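Local coordinates for protein glycerol-3-phosphate dehydrogenase [NAD(+)] (Dunaliella salina, PDB 6IUY) that probably interconverts dihydroxyacetone phosphate and glycerol 3-phosphate with NAD, and joins this dehydrogenase to a phosphatase-like domain so that glycerol can be made directly, at residues V38-D43 / E115-A120; Q490-M495 / C515-L520. All coordinates share one frame; numbering follows the deposited sequence.

Interaction 1: V38-D43 / E115-A120; sequences VCFDVD and ENLIAA. With MG (magnesium ion), chain F.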
ATOM      1  N   VAL A  38       8.658  30.378 -20.732  1.00 48.43           N
ATOM      2  CA  VAL A  38       9.106  31.614 -21.370  1.00 52.36           C
ATOM      3  C   VAL A  38      10.305  31.316 -22.282  1.00 53.58           C
ATOM      4  O   VAL A  38      11.328  30.789 -21.823  1.00 51.74           O
ATOM      5  CB  VAL A  38       9.511  32.677 -20.317  1.00 52.29           C
ATOM      6  CG1 VAL A  38       9.804  34.010 -20.973  1.00 52.15           C
ATOM      7  CG2 VAL A  38       8.421  32.828 -19.266  1.00 47.94           C
ATOM      8  N   CYS A  39      10.184  31.648 -23.568  1.00 51.34           N
ATOM      9  CA  CYS A  39      11.289  31.447 -24.511  1.00 50.71           C
ATOM     10  C   CYS A  39      12.033  32.752 -24.820  1.00 54.20           C
ATOM     11  O   CYS A  39      11.422  33.754 -25.210  1.00 50.35           O
ATOM     12  CB  CYS A  39      10.769  30.819 -25.800  1.00 45.33           C
ATOM     13  SG  CYS A  39       9.808  29.320 -25.526  1.00 54.25           S
ATOM     14  N   PHE A  40      13.351  32.745 -24.643  1.00 50.74           N
ATOM     15  CA  PHE A  40      14.125  33.958 -24.856  1.00 53.64           C
ATOM     16  C   PHE A  40      14.950  33.861 -26.135  1.00 56.39           C
ATOM     17  O   PHE A  40      15.635  32.857 -26.369  1.00 52.90           O
ATOM     18  CB  PHE A  40      15.058  34.241 -23.674  1.00 52.72           C
ATOM     19  CG  PHE A  40      14.363  34.772 -22.451  1.00 54.83           C
ATOM     20  CD1 PHE A  40      13.606  33.934 -21.644  1.00 51.93           C
ATOM     21  CD2 PHE A  40      14.500  36.100 -22.083  1.00 54.77           C
ATOM     22  CE1 PHE A  40      12.973  34.420 -20.509  1.00 55.26           C
ATOM     23  CE2 PHE A  40      13.871  36.596 -20.951  1.00 55.82           C
ATOM     24  CZ  PHE A  40      13.104  35.757 -20.161  1.00 59.43           C
ATOM     25  N   ASP A  41      14.895  34.911 -26.947  1.00 56.72           N
ATOM     26  CA  ASP A  41      15.839  35.053 -28.045  1.00 55.90           C
ATOM     27  C   ASP A  41      17.172  35.378 -27.412  1.00 57.41           C
ATOM     28  O   ASP A  41      17.200  35.978 -26.345  1.00 62.05           O
ATOM     29  CB  ASP A  41      15.407  36.149 -29.021  1.00 60.70           C
ATOM     30  CG  ASP A  41      16.448  36.420 -30.105  1.00 62.62           C
ATOM     31  OD1 ASP A  41      16.830  35.482 -30.847  1.00 62.12           O
ATOM     32  OD2 ASP A  41      16.894  37.577 -30.193  1.00 62.85           O
ATOM     33  N   VAL A  42      18.273  34.966 -28.038  1.00 57.68           N
ATOM     34  CA  VAL A  42      19.604  35.266 -27.517  1.00 56.87           C
ATOM     35  C   VAL A  42      20.062  36.676 -27.884  1.00 62.37           C
ATOM     36  O   VAL A  42      20.208  37.553 -27.019  1.00 58.61           O
ATOM     37  CB  VAL A  42      20.642  34.259 -28.037  1.00 56.50           C
ATOM     38  CG1 VAL A  42      22.047  34.729 -27.720  1.00 56.45           C
ATOM     39  CG2 VAL A  42      20.395  32.894 -27.432  1.00 59.17           C
ATOM     40  N   ASP A  43      20.262  36.887 -29.185  1.00 64.48           N
ATOM     41  CA  ASP A  43      20.823  38.129 -29.717  1.00 62.82           C
ATOM     42  C   ASP A  43      19.994  39.388 -29.445  1.00 60.80           C
ATOM     43  O   ASP A  43      18.925  39.595 -30.028  1.00 60.98           O
ATOM     44  CB  ASP A  43      21.047  37.973 -31.221  1.00 69.12           C
ATOM     45  CG  ASP A  43      22.082  36.911 -31.539  1.00 67.95           C
ATOM     46  OD1 ASP A  43      21.695  35.792 -31.946  1.00 73.14           O
ATOM     47  OD2 ASP A  43      23.282  37.193 -31.353  1.00 65.64           O
ATOM     48  N   GLU A 115      19.595  37.753 -15.812  1.00 54.61           N
ATOM     49  CA  GLU A 115      19.935  36.634 -14.935  1.00 58.17           C
ATOM     50  C   GLU A 115      18.962  36.546 -13.765  1.00 57.38           C
ATOM     51  O   GLU A 115      18.456  35.472 -13.458  1.00 56.84           O
ATOM     52  CB  GLU A 115      21.360  36.760 -14.404  1.00 59.94           C
ATOM     53  CG  GLU A 115      22.400  37.053 -15.465  1.00 64.27           C
ATOM     54  CD  GLU A 115      23.778  37.256 -14.868  1.00 67.66           C
ATOM     55  OE1 GLU A 115      24.287  36.318 -14.211  1.00 70.83           O
ATOM     56  OE2 GLU A 115      24.340  38.360 -15.040  1.00 66.69           O
ATOM     57  N   ASN A 116      18.691  37.677 -13.120  1.00 54.65           N
ATOM     58  CA  ASN A 116      17.712  37.705 -12.036  1.00 56.90           C
ATOM     59  C   ASN A 116      16.317  37.288 -12.500  1.00 59.14           C
ATOM     60  O   ASN A 116      15.585  36.638 -11.761  1.00 56.06           O
ATOM     61  CB  ASN A 116      17.630  39.099 -11.385  1.00 52.34           C
ATOM     62  CG  ASN A 116      18.845  39.428 -10.554  1.00 56.96           C
ATOM     63  OD1 ASN A 116      19.652  38.554 -10.239  1.00 61.20           O
ATOM     64  ND2 ASN A 116      18.986  40.703 -10.186  1.00 60.73           N
ATOM     65  N   LEU A 117      15.935  37.684 -13.711  1.00 54.74           N
ATOM     66  CA  LEU A 117      14.619  37.329 -14.226  1.00 53.76           C
ATOM     67  C   LEU A 117      14.510  35.832 -14.520  1.00 56.49           C
ATOM     68  O   LEU A 117      13.520  35.186 -14.166  1.00 54.38           O
ATOM     69  CB  LEU A 117      14.305  38.120 -15.487  1.00 54.64           C
ATOM     70  CG  LEU A 117      13.085  37.614 -16.250  1.00 53.71           C
ATOM     71  CD1 LEU A 117      11.873  37.571 -15.344  1.00 48.03           C
ATOM     72  CD2 LEU A 117      12.824  38.524 -17.437  1.00 57.21           C
ATOM     73  N   ILE A 118      15.526  35.279 -15.171  1.00 53.61           N
ATOM     74  CA  ILE A 118      15.484  33.879 -15.546  1.00 53.51           C
ATOM     75  C   ILE A 118      15.532  33.001 -14.282  1.00 54.84           C
ATOM     76  O   ILE A 118      14.801  32.015 -14.185  1.00 55.14           O
ATOM     77  CB  ILE A 118      16.627  33.535 -16.543  1.00 49.95           C
ATOM     78  CG1 ILE A 118      16.278  34.111 -17.926  1.00 49.56           C
ATOM     79  CG2 ILE A 118      16.827  32.028 -16.646  1.00 44.37           C
ATOM     80  CD1 ILE A 118      17.412  34.080 -18.951  1.00 47.91           C
ATOM     81  N   ALA A 119      16.358  33.381 -13.305  1.00 56.27           N
ATOM     82  CA  ALA A 119      16.418  32.672 -12.019  1.00 54.34           C
ATOM     83  C   ALA A 119      15.064  32.648 -11.320  1.00 54.25           C
ATOM     84  O   ALA A 119      14.649  31.622 -10.780  1.00 53.26           O
ATOM     85  CB  ALA A 119      17.452  33.299 -11.112  1.00 55.60           C
ATOM     86  N   ALA A 120      14.383  33.790 -11.332  1.00 52.30           N
ATOM     87  CA  ALA A 120      13.067  33.905 -10.738  1.00 53.14           C
ATOM     88  C   ALA A 120      12.072  32.953 -11.405  1.00 58.21           C
ATOM     89  O   ALA A 120      11.302  32.259 -10.725  1.00 57.08           O
ATOM     90  CB  ALA A 120      12.570  35.342 -10.833  1.00 53.44           C
TER
HETATM   91 MG    MG F 704      17.591  39.072 -31.563  1.00 59.38          MG
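Phe40 meets Leu117 and Ile118 where helix 114-123 packs on one face of the sheet at strand 37-40. Leu117 brings CD2 against the rim of the phenyl ring, in its plane, 3.9 Å from Phe40 CZ. Ile118 comes over one face instead: its CG1 stands 4.2 Å from Phe40 CE1, offset toward the rim rather than above the ring centre. A flat aromatic suits this place because it offers an edge to one branched side chain and a face to the next. Phe40 CB already points toward the helix, and CG, anti to the carbonyl carbon (chi1 -75°), sets the ring against both. Such strand-and-helix layering belongs to the Rossmann-like core of the haloacid dehalogenase fold. The strand's end carries Asp41 and Asp43 of a DxDx(T/V) pattern, consistent with that family. Asp41 OD2 and the backbone Asp43 O each bind the magnesium ion at 2.1 Å, and Asp206 OD1 is a further ligand. Oxygen ligands, here carboxylates and a backbone carbonyl, suit a hard cation, while Lys185 forms a salt bridge with Asp41 OD1. The helix's looser side faces outward, where the amide of Asn116 suits solvent and the single methyl of Ala119 exposes little apolar surface.

Interaction 2: Q490-M495 / C515-L520; sequences QGLSEM and CGVADL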
ATOM      1  N   GLN A 490      -7.903  -4.898   8.854  1.00 38.76           N
ATOM      2  CA  GLN A 490      -9.288  -4.767   8.437  1.00 38.87           C
ATOM      3  C   GLN A 490      -9.642  -3.292   8.142  1.00 44.61           C
ATOM      4  O   GLN A 490     -10.353  -2.970   7.181  1.00 39.77           O
ATOM      5  CB  GLN A 490     -10.202  -5.337   9.507  1.00 40.29           C
ATOM      6  CG  GLN A 490     -11.685  -5.256   9.176  1.00 41.81           C
ATOM      7  CD  GLN A 490     -12.094  -6.176   8.030  1.00 47.85           C
ATOM      8  OE1 GLN A 490     -11.390  -7.136   7.694  1.00 45.33           O
ATOM      9  NE2 GLN A 490     -13.236  -5.882   7.424  1.00 45.19           N
ATOM     10  N   GLY A 491      -9.129  -2.393   8.971  1.00 45.41           N
ATOM     11  CA  GLY A 491      -9.376  -0.984   8.779  1.00 42.59           C
ATOM     12  C   GLY A 491      -8.844  -0.495   7.458  1.00 40.24           C
ATOM     13  O   GLY A 491      -9.530   0.212   6.726  1.00 39.18           O
ATOM     14  N   LEU A 492      -7.612  -0.860   7.144  1.00 39.74           N
ATOM     15  CA  LEU A 492      -7.021  -0.429   5.888  1.00 41.73           C
ATOM     16  C   LEU A 492      -7.813  -1.005   4.717  1.00 46.53           C
ATOM     17  O   LEU A 492      -8.056  -0.329   3.708  1.00 44.97           O
ATOM     18  CB  LEU A 492      -5.556  -0.854   5.821  1.00 44.92           C
ATOM     19  CG  LEU A 492      -4.787  -0.406   4.586  1.00 43.55           C
ATOM     20  CD1 LEU A 492      -4.906   1.103   4.429  1.00 42.75           C
ATOM     21  CD2 LEU A 492      -3.321  -0.842   4.703  1.00 43.14           C
ATOM     22  N   SER A 493      -8.256  -2.247   4.872  1.00 45.09           N
ATOM     23  CA  SER A 493      -8.989  -2.928   3.805  1.00 49.09           C
ATOM     24  C   SER A 493     -10.362  -2.288   3.585  1.00 45.29           C
ATOM     25  O   SER A 493     -10.855  -2.223   2.449  1.00 41.53           O
ATOM     26  CB  SER A 493      -9.098  -4.440   4.109  1.00 45.88           C
ATOM     27  OG  SER A 493     -10.397  -4.946   3.866  1.00 52.03           O
ATOM     28  N   GLU A 494     -10.972  -1.787   4.654  1.00 43.16           N
ATOM     29  CA  GLU A 494     -12.264  -1.116   4.503  1.00 45.76           C
ATOM     30  C   GLU A 494     -12.119   0.333   4.005  1.00 42.85           C
ATOM     31  O   GLU A 494     -12.995   0.831   3.322  1.00 43.95           O
ATOM     32  CB  GLU A 494     -13.040  -1.131   5.809  1.00 40.49           C
ATOM     33  CG  GLU A 494     -13.527  -2.489   6.206  1.00 42.42           C
ATOM     34  CD  GLU A 494     -14.446  -2.410   7.381  1.00 48.33           C
ATOM     35  OE1 GLU A 494     -14.584  -3.421   8.113  1.00 49.13           O
ATOM     36  OE2 GLU A 494     -15.033  -1.314   7.576  1.00 46.13           O
ATOM     37  N   MET A 495     -11.021   0.998   4.349  1.00 41.53           N
ATOM     38  CA  MET A 495     -10.716   2.296   3.760  1.00 44.94           C
ATOM     39  C   MET A 495     -10.675   2.140   2.244  1.00 49.06           C
ATOM     40  O   MET A 495     -11.373   2.849   1.505  1.00 47.34           O
ATOM     41  CB  MET A 495      -9.384   2.835   4.287  1.00 39.55           C
ATOM     42  CG  MET A 495      -9.455   3.351   5.729  1.00 40.48           C
ATOM     43  SD  MET A 495      -7.829   3.588   6.488  1.00 45.53           S
ATOM     44  CE  MET A 495      -7.035   4.805   5.423  1.00 36.08           C
ATOM     45  N   CYS A 515      -0.005   9.161   2.825  1.00 36.96           N
ATOM     46  CA  CYS A 515      -1.389   9.472   3.193  1.00 41.45           C
ATOM     47  C   CYS A 515      -2.202   8.235   3.573  1.00 39.90           C
ATOM     48  O   CYS A 515      -3.258   8.357   4.194  1.00 41.91           O
ATOM     49  CB  CYS A 515      -2.102  10.187   2.039  1.00 41.42           C
ATOM     50  SG  CYS A 515      -1.967   9.275   0.447  1.00 40.57           S
ATOM     51  N   GLY A 516      -1.723   7.053   3.186  1.00 42.10           N
ATOM     52  CA  GLY A 516      -2.459   5.819   3.410  1.00 38.33           C
ATOM     53  C   GLY A 516      -1.969   5.040   4.620  1.00 42.72           C
ATOM     54  O   GLY A 516      -2.339   5.348   5.752  1.00 38.50           O
ATOM     55  N   VAL A 517      -1.133   4.026   4.393  1.00 38.76           N
ATOM     56  CA  VAL A 517      -0.688   3.181   5.493  1.00 37.42           C
ATOM     57  C   VAL A 517       0.146   3.946   6.518  1.00 35.87           C
ATOM     58  O   VAL A 517       0.039   3.692   7.711  1.00 36.92           O
ATOM     59  CB  VAL A 517       0.135   1.968   4.994  1.00 38.62           C
ATOM     60  CG1 VAL A 517       0.485   1.080   6.156  1.00 38.87           C
ATOM     61  CG2 VAL A 517      -0.667   1.168   4.009  1.00 47.94           C
ATOM     62  N   ALA A 518       0.982   4.880   6.077  1.00 35.43           N
ATOM     63  CA  ALA A 518       1.793   5.614   7.038  1.00 37.32           C
ATOM     64  C   ALA A 518       0.907   6.361   8.064  1.00 39.75           C
ATOM     65  O   ALA A 518       1.075   6.220   9.276  1.00 44.37           O
ATOM     66  CB  ALA A 518       2.727   6.582   6.318  1.00 41.41           C
ATOM     67  N   ASP A 519      -0.057   7.127   7.577  1.00 41.75           N
ATOM     68  CA  ASP A 519      -0.927   7.924   8.452  1.00 42.39           C
ATOM     69  C   ASP A 519      -1.718   7.034   9.415  1.00 38.26           C
ATOM     70  O   ASP A 519      -1.866   7.352  10.593  1.00 37.58           O
ATOM     71  CB  ASP A 519      -1.891   8.772   7.606  1.00 32.83           C
ATOM     72  CG  ASP A 519      -2.557   9.896   8.406  1.00 45.86           C
ATOM     73  OD1 ASP A 519      -2.226  10.063   9.609  1.00 42.42           O
ATOM     74  OD2 ASP A 519      -3.410  10.623   7.823  1.00 42.48           O
ATOM     75  N   LEU A 520      -2.250   5.933   8.896  1.00 38.75           N
ATOM     76  CA  LEU A 520      -3.094   5.046   9.692  1.00 39.52           C
ATOM     77  C   LEU A 520      -2.325   4.481  10.896  1.00 37.28           C
ATOM     78  O   LEU A 520      -2.872   4.319  12.002  1.00 38.01           O
ATOM     79  CB  LEU A 520      -3.628   3.920   8.803  1.00 36.53           C
ATOM     80  CG  LEU A 520      -4.356   2.758   9.460  1.00 36.80           C
ATOM     81  CD1 LEU A 520      -5.706   3.203   9.981  1.00 41.18           C
ATOM     82  CD2 LEU A 520      -4.511   1.629   8.473  1.00 39.43           C
TER
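Two neighbouring helices of the all-helical C-terminal part of the dehydrogenase, 481-502 and 514-526, pack here in a nearly antiparallel pair, their short segments making an angle of 148° with axes 11.1 Å apart. Leu492 is central. Its CD2 presses on Val517 CG2 at 3.4 Å, tighter than usual carbon contact, and its side chain lies roughly perpendicular to that of the valine. From the same leucine, CB lies 3.8 Å from Leu520 CD2. Leu520 holds CG anti to its backbone N (chi1 171°), which carries its forked end toward the other helix, so that one methyl meets Leu492 while CD1 reaches Met495 SD at 4.1 Å. Met495 and Leu520 lie side by side, pointing opposite ways; CG of Met495, anti to the carbonyl carbon (chi1 -74°), and an extended chi2 bring the sulfur there, and chi3 turns only the terminal methyl. Away from this seam, Gln490 NE2 donates to Glu494 OE1 in a nearly straight bond of 2.9 Å, tying one helical turn to the next. Leu492 of the second subunit also packs on Val517, placing the contact beside the dimer interface. Between these two segments, dispersion and the exclusion of water probably supply the attraction, while the charges bond outward: Glu494 to the backbone N of Leu586 and Phe587, Asp519 to Lys380 of the substrate pocket.

Interaction 1 comes first along the chain and closes before interaction 2 opens. Their centres are 46 Å apart, their nearest atoms about 29 Å, and they lie on opposite sides of the chain's centre without touching. They share no sheet or helix: residues 38-43 and 115-120 join a strand of the six-stranded parallel sheet to a helix in the haloacid dehalogenase-like part, whereas 490-495 and 515-520 pair two helices in the C-terminal part of the dehydrogenase. One thus lies near the magnesium site and the other near the dihydroxyacetone phosphate pocket, consistent with a di-domain enzyme whose two catalytic domains each pack a hydrophobic core of their own.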